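Phosphoribosylaminoimidazole-succinocarboxamide synthase (Thermotoga maritima, PDB 1KUT) catalyses the ATP-dependent joining of L-aspartate to the carboxylate of CAIR, giving SAICAR in de novo purine biosynthesis. Local coordinates at residues 50-53 against 54-58; 152-155 against 156-159. One frame throughout, in Å; residues are numbered along the deposited sequence.

Contact 1 of 2, residues 50-53 against 54-58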
ATOM      1  N   LEU B  50      24.085  -5.729  16.668  1.00 17.27           N
ATOM      2  CA  LEU B  50      23.753  -5.315  15.315  1.00 17.45           C
ATOM      3  C   LEU B  50      23.827  -3.779  15.123  1.00 17.52           C
ATOM      4  O   LEU B  50      24.490  -3.302  14.203  1.00 17.61           O
ATOM      5  CB  LEU B  50      22.364  -5.848  14.946  1.00 17.17           C
ATOM      6  CG  LEU B  50      22.225  -7.248  14.311  1.00 18.12           C
ATOM      7  CD1 LEU B  50      23.545  -8.022  14.333  1.00 17.43           C
ATOM      8  CD2 LEU B  50      21.108  -8.017  15.012  1.00 17.34           C
HETATM    9  N   MSE B  51      23.178  -3.009  15.993  1.00 17.51           N
HETATM   10  CA  MSE B  51      23.176  -1.541  15.870  1.00 17.75           C
HETATM   11  C   MSE B  51      24.544  -0.887  16.021  1.00 18.44           C
HETATM   12  O   MSE B  51      24.809   0.164  15.423  1.00 17.73           O
HETATM   13  CB  MSE B  51      22.222  -0.923  16.885  1.00 17.01           C
HETATM   14  CG  MSE B  51      20.781  -1.269  16.636  1.00 16.64           C
HETATM   15 SE   MSE B  51      19.667   0.021  17.530  1.00 16.13          SE
HETATM   16  CE  MSE B  51      20.071  -0.364  19.354  1.00 18.20           C
ATOM     17  N   LYS B  52      25.400  -1.502  16.834  1.00 19.25           N
ATOM     18  CA  LYS B  52      26.764  -1.017  17.036  1.00 20.47           C
ATOM     19  C   LYS B  52      27.489  -1.172  15.691  1.00 21.01           C
ATOM     20  O   LYS B  52      28.153  -0.253  15.207  1.00 21.00           O
ATOM     21  CB  LYS B  52      27.457  -1.861  18.112  1.00 21.11           C
ATOM     22  CG  LYS B  52      28.853  -1.393  18.494  1.00 22.70           C
ATOM     23  CD  LYS B  52      28.809  -0.026  19.174  1.00 23.93           C
ATOM     24  CE  LYS B  52      30.203   0.433  19.593  1.00 24.76           C
ATOM     25  NZ  LYS B  52      30.217   1.890  19.946  1.00 25.20           N
ATOM     26  N   TYR B  53      27.333  -2.343  15.085  1.00 21.47           N
ATOM     27  CA  TYR B  53      27.932  -2.647  13.785  1.00 22.43           C
ATOM     28  C   TYR B  53      27.506  -1.623  12.733  1.00 22.79           C
ATOM     29  O   TYR B  53      28.310  -1.173  11.923  1.00 22.46           O
ATOM     30  CB  TYR B  53      27.483  -4.042  13.351  1.00 23.10           C
ATOM     31  CG  TYR B  53      27.758  -4.397  11.910  1.00 23.81           C
ATOM     32  CD1 TYR B  53      29.048  -4.719  11.476  1.00 24.29           C
ATOM     33  CD2 TYR B  53      26.714  -4.459  10.986  1.00 23.99           C
ATOM     34  CE1 TYR B  53      29.290  -5.107  10.148  1.00 24.37           C
ATOM     35  CE2 TYR B  53      26.937  -4.835   9.671  1.00 24.66           C
ATOM     36  CZ  TYR B  53      28.227  -5.161   9.253  1.00 25.19           C
ATOM     37  OH  TYR B  53      28.434  -5.544   7.940  1.00 25.66           O
ATOM     38  N   LEU B  54      26.222  -1.294  12.746  1.00 23.37           N
ATOM     39  CA  LEU B  54      25.620  -0.338  11.828  1.00 24.24           C
ATOM     40  C   LEU B  54      26.132   1.092  12.054  1.00 24.64           C
ATOM     41  O   LEU B  54      26.495   1.793  11.098  1.00 24.25           O
ATOM     42  CB  LEU B  54      24.100  -0.363  12.014  1.00 24.83           C
ATOM     43  CG  LEU B  54      23.184  -1.196  11.100  1.00 25.15           C
ATOM     44  CD1 LEU B  54      23.887  -2.442  10.621  1.00 25.37           C
ATOM     45  CD2 LEU B  54      21.896  -1.527  11.863  1.00 24.48           C
ATOM     46  N   SER B  55      26.151   1.513  13.318  1.00 24.83           N
ATOM     47  CA  SER B  55      26.591   2.856  13.693  1.00 25.69           C
ATOM     48  C   SER B  55      28.061   3.141  13.384  1.00 26.06           C
ATOM     49  O   SER B  55      28.406   4.242  12.955  1.00 25.58           O
ATOM     50  CB  SER B  55      26.338   3.103  15.182  1.00 25.58           C
ATOM     51  OG  SER B  55      24.955   3.015  15.479  1.00 26.97           O
ATOM     52  N   GLU B  56      28.943   2.176  13.615  1.00 26.85           N
ATOM     53  CA  GLU B  56      30.331   2.452  13.293  1.00 28.16           C
ATOM     54  C   GLU B  56      30.476   2.572  11.788  1.00 27.82           C
ATOM     55  O   GLU B  56      31.533   2.924  11.290  1.00 27.92           O
ATOM     56  CB  GLU B  56      31.276   1.384  13.861  1.00 29.32           C
ATOM     57  CG  GLU B  56      30.687   0.017  14.045  1.00 31.43           C
ATOM     58  CD  GLU B  56      31.670  -0.942  14.710  1.00 32.74           C
ATOM     59  OE1 GLU B  56      32.201  -0.599  15.796  1.00 33.34           O
ATOM     60  OE2 GLU B  56      31.906  -2.037  14.146  1.00 33.48           O
ATOM     61  N   LYS B  57      29.395   2.310  11.061  1.00 27.86           N
ATOM     62  CA  LYS B  57      29.432   2.430   9.606  1.00 27.99           C
ATOM     63  C   LYS B  57      28.859   3.768   9.146  1.00 27.72           C
ATOM     64  O   LYS B  57      28.901   4.084   7.962  1.00 27.57           O
ATOM     65  CB  LYS B  57      28.663   1.284   8.951  1.00 28.49           C
ATOM     66  CG  LYS B  57      29.213  -0.098   9.314  1.00 29.75           C
ATOM     67  CD  LYS B  57      28.391  -1.213   8.688  1.00 30.26           C
ATOM     68  CE  LYS B  57      28.633  -1.280   7.195  1.00 31.23           C
ATOM     69  NZ  LYS B  57      30.046  -1.662   6.898  1.00 31.77           N
ATOM     70  N   GLY B  58      28.326   4.554  10.083  1.00 27.40           N
ATOM     71  CA  GLY B  58      27.777   5.857   9.724  1.00 26.85           C
ATOM     72  C   GLY B  58      26.269   5.941   9.838  1.00 26.38           C
ATOM     73  O   GLY B  58      25.683   7.017   9.985  1.00 26.53           O
TER
HETATM   74  O   HOH W   1      30.927  -1.944  11.581  1.00 40.33           O
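Ser55 grips the carbonyl of Met51 twice, with its backbone N at 2.8 Å from Met51 O and its hydroxyl OG at 2.9 Å from the same oxygen, and the two donors arrive from opposite faces of the carbonyl plane. OG can do this because chi1 of -61° sets it beside its own backbone N; it also pairs with Thr61 OG1. The close packing lies on the side of Leu50 and Leu54, where both buried side chains face helix 138-160, Leu54 N bonds back to Leu50 O at 3.0 Å, and Leu54 CD1 slants against Tyr53 CD2 at 3.5 Å. Met51, a selenomethionine here, lies against Thr61 and Ile187.

The helix stops in a Schellman motif: Gly58 takes a positive phi of 111°, and a type I turn runs from Ser55 to Gly58, whose N bonds to Ser55 O at 2.9 Å. The turn brings Lys57, bent at chi3 and chi4, back over one face of the Tyr53 ring, a CH-pi contact with CD 4.0 Å from the ring centroid. The tyrosine hydroxyl bonds to Ala154 O, while its ring meets Phe158; an alanine in place of this tyrosine would probably leave that carbonyl without this donor and the aliphatic part of Lys57 without its ring to rest on.

Toward solvent the grip is looser. A water donates to both Tyr53 O and Glu56 OE2, bridging backbone and carboxylate, and Lys52 NZ stays 5.2 Å from Glu56 OE1, too far for a salt bridge.

Contact 2 of 2, residues 152-155 against 156-159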
ATOM      1  N   THR B 152      19.651  -2.802   5.448  1.00 18.97           N
ATOM      2  CA  THR B 152      19.296  -4.152   5.046  1.00 19.04           C
ATOM      3  C   THR B 152      20.443  -4.844   4.342  1.00 19.78           C
ATOM      4  O   THR B 152      20.739  -6.003   4.632  1.00 19.82           O
ATOM      5  CB  THR B 152      18.061  -4.130   4.141  1.00 18.65           C
ATOM      6  OG1 THR B 152      16.993  -3.494   4.845  1.00 18.63           O
ATOM      7  CG2 THR B 152      17.638  -5.534   3.759  1.00 17.98           C
ATOM      8  N   LEU B 153      21.093  -4.144   3.418  1.00 20.28           N
ATOM      9  CA  LEU B 153      22.228  -4.725   2.718  1.00 21.51           C
ATOM     10  C   LEU B 153      23.425  -4.914   3.674  1.00 21.31           C
ATOM     11  O   LEU B 153      24.087  -5.952   3.659  1.00 21.34           O
ATOM     12  CB  LEU B 153      22.610  -3.840   1.520  1.00 22.58           C
ATOM     13  CG  LEU B 153      21.975  -4.196   0.161  1.00 23.58           C
ATOM     14  CD1 LEU B 153      20.785  -5.168   0.325  1.00 24.26           C
ATOM     15  CD2 LEU B 153      21.540  -2.909  -0.533  1.00 23.84           C
ATOM     16  N   ALA B 154      23.692  -3.920   4.510  1.00 21.07           N
ATOM     17  CA  ALA B 154      24.792  -4.024   5.469  1.00 21.01           C
ATOM     18  C   ALA B 154      24.587  -5.236   6.366  1.00 21.35           C
ATOM     19  O   ALA B 154      25.538  -5.964   6.660  1.00 21.66           O
ATOM     20  CB  ALA B 154      24.865  -2.776   6.317  1.00 20.38           C
ATOM     21  N   LEU B 155      23.343  -5.452   6.801  1.00 21.35           N
ATOM     22  CA  LEU B 155      23.013  -6.579   7.675  1.00 21.47           C
ATOM     23  C   LEU B 155      23.065  -7.887   6.910  1.00 22.19           C
ATOM     24  O   LEU B 155      23.443  -8.932   7.451  1.00 21.83           O
ATOM     25  CB  LEU B 155      21.620  -6.402   8.292  1.00 20.59           C
ATOM     26  CG  LEU B 155      21.493  -5.391   9.420  1.00 19.50           C
ATOM     27  CD1 LEU B 155      20.068  -5.391   9.963  1.00 19.20           C
ATOM     28  CD2 LEU B 155      22.483  -5.765  10.521  1.00 19.80           C
ATOM     29  N   LYS B 156      22.670  -7.827   5.647  1.00 23.11           N
ATOM     30  CA  LYS B 156      22.695  -9.006   4.796  1.00 24.57           C
ATOM     31  C   LYS B 156      24.130  -9.526   4.653  1.00 25.63           C
ATOM     32  O   LYS B 156      24.375 -10.731   4.690  1.00 25.88           O
ATOM     33  CB  LYS B 156      22.131  -8.656   3.420  1.00 24.50           C
ATOM     34  CG  LYS B 156      22.495  -9.667   2.336  1.00 24.93           C
ATOM     35  CD  LYS B 156      22.160  -9.163   0.942  1.00 25.00           C
ATOM     36  CE  LYS B 156      22.730 -10.106  -0.103  1.00 25.10           C
ATOM     37  NZ  LYS B 156      24.203 -10.265   0.125  1.00 26.00           N
ATOM     38  N   GLU B 157      25.076  -8.612   4.483  1.00 26.94           N
ATOM     39  CA  GLU B 157      26.482  -8.989   4.325  1.00 28.68           C
ATOM     40  C   GLU B 157      27.046  -9.500   5.645  1.00 28.96           C
ATOM     41  O   GLU B 157      27.970 -10.324   5.680  1.00 29.05           O
ATOM     42  CB  GLU B 157      27.283  -7.782   3.831  1.00 29.39           C
ATOM     43  CG  GLU B 157      26.712  -7.203   2.552  1.00 31.60           C
ATOM     44  CD  GLU B 157      27.135  -5.764   2.312  1.00 33.08           C
ATOM     45  OE1 GLU B 157      27.039  -4.951   3.264  1.00 34.20           O
ATOM     46  OE2 GLU B 157      27.549  -5.439   1.174  1.00 33.63           O
ATOM     47  N   PHE B 158      26.467  -9.004   6.726  1.00 29.21           N
ATOM     48  CA  PHE B 158      26.858  -9.390   8.069  1.00 29.69           C
ATOM     49  C   PHE B 158      26.587 -10.878   8.308  1.00 30.30           C
ATOM     50  O   PHE B 158      27.511 -11.645   8.596  1.00 30.18           O
ATOM     51  CB  PHE B 158      26.068  -8.566   9.082  1.00 29.40           C
ATOM     52  CG  PHE B 158      26.461  -8.822  10.494  1.00 29.29           C
ATOM     53  CD1 PHE B 158      27.613  -8.248  11.020  1.00 29.40           C
ATOM     54  CD2 PHE B 158      25.697  -9.662  11.297  1.00 29.25           C
ATOM     55  CE1 PHE B 158      28.000  -8.504  12.335  1.00 29.47           C
ATOM     56  CE2 PHE B 158      26.072  -9.930  12.608  1.00 29.36           C
ATOM     57  CZ  PHE B 158      27.226  -9.350  13.132  1.00 29.53           C
ATOM     58  N   PHE B 159      25.322 -11.278   8.189  1.00 31.02           N
ATOM     59  CA  PHE B 159      24.918 -12.670   8.404  1.00 32.28           C
ATOM     60  C   PHE B 159      25.485 -13.593   7.344  1.00 33.45           C
ATOM     61  O   PHE B 159      25.581 -14.809   7.538  1.00 33.62           O
ATOM     62  CB  PHE B 159      23.396 -12.788   8.399  1.00 31.93           C
ATOM     63  CG  PHE B 159      22.739 -12.060   9.519  1.00 31.72           C
ATOM     64  CD1 PHE B 159      22.961 -12.447  10.836  1.00 31.52           C
ATOM     65  CD2 PHE B 159      21.918 -10.963   9.266  1.00 31.70           C
ATOM     66  CE1 PHE B 159      22.375 -11.749  11.895  1.00 31.44           C
ATOM     67  CE2 PHE B 159      21.329 -10.257  10.314  1.00 31.45           C
ATOM     68  CZ  PHE B 159      21.557 -10.652  11.632  1.00 31.33           C
TER
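The Phe159 ring reaches back to Leu155, its CD2 lying obliquely by Leu155 O at 3.1 Å and its CE2 coming to 4.4 Å from Leu155 CB. One face of this ring carries CD2 of Phe158, shifted toward the rim, while Phe159 CE1 sits in plane at the edge of the Phe158 ring, so the neighbouring phenylalanines meet edge against face. They diverge at the first torsion: Phe158 has CG anti to its backbone N (chi1 -176°), whereas Phe159 has CG beside its N (chi1 -64°). Both rings bear on helix 214-229, Phe158 at Leu227 and Phe159 at Leu223 and Cys224, and Phe159 also touches Phe164.

All of this sits on the last turns of helix 138-160, with the usual i to i+4 backbone bonds from Lys156, Glu157, Phe158 and Phe159. The straightest of the four is Phe159 N to Leu155 O, at 169°; the one from Phe158 N to Ala154 O is longer, at 3.2 Å, and more bent. The helix covers the sheet through Thr152 and Leu155, which rest on Ile169 of strand 164-175, and Thr152 OG1 bonds to Ala148 O and Tyr171 OH.

On the outer side the polar chains split. Lys156 lays CB 3.2 Å from Thr152 O, then runs out to a salt bridge between its NZ and Glu160. Glu157, extended beyond CG, runs back along the helix, OE1 approaching Ala154 CA at 3.3 Å. The same oxygen stands 3.1 Å from Leu153 O, and with two acceptors side by side the pairing is probably mildly unfavourable.

Overall arrangement
From the N terminus the chain first lays down strands 3-4, 8-13 and 16-21 of the five-stranded antiparallel sheet, then enters helix 39-55, which contact 1 ends before strand 63-67. Much later comes helix 138-160, where contact 2 occupies the final turns ahead of strand 164-175 in the other sheet. Both contacts are local to their own helix, so neither closes a long loop, and they follow in series without nesting or crossing. They meet in space, centres 11 Å apart: Leu54 packs on Leu155 and Leu50 on Phe158. The C-terminal parts of helices 39-55 and 138-160 thus pack together, and contact 2 carries the packing on to helix 214-229.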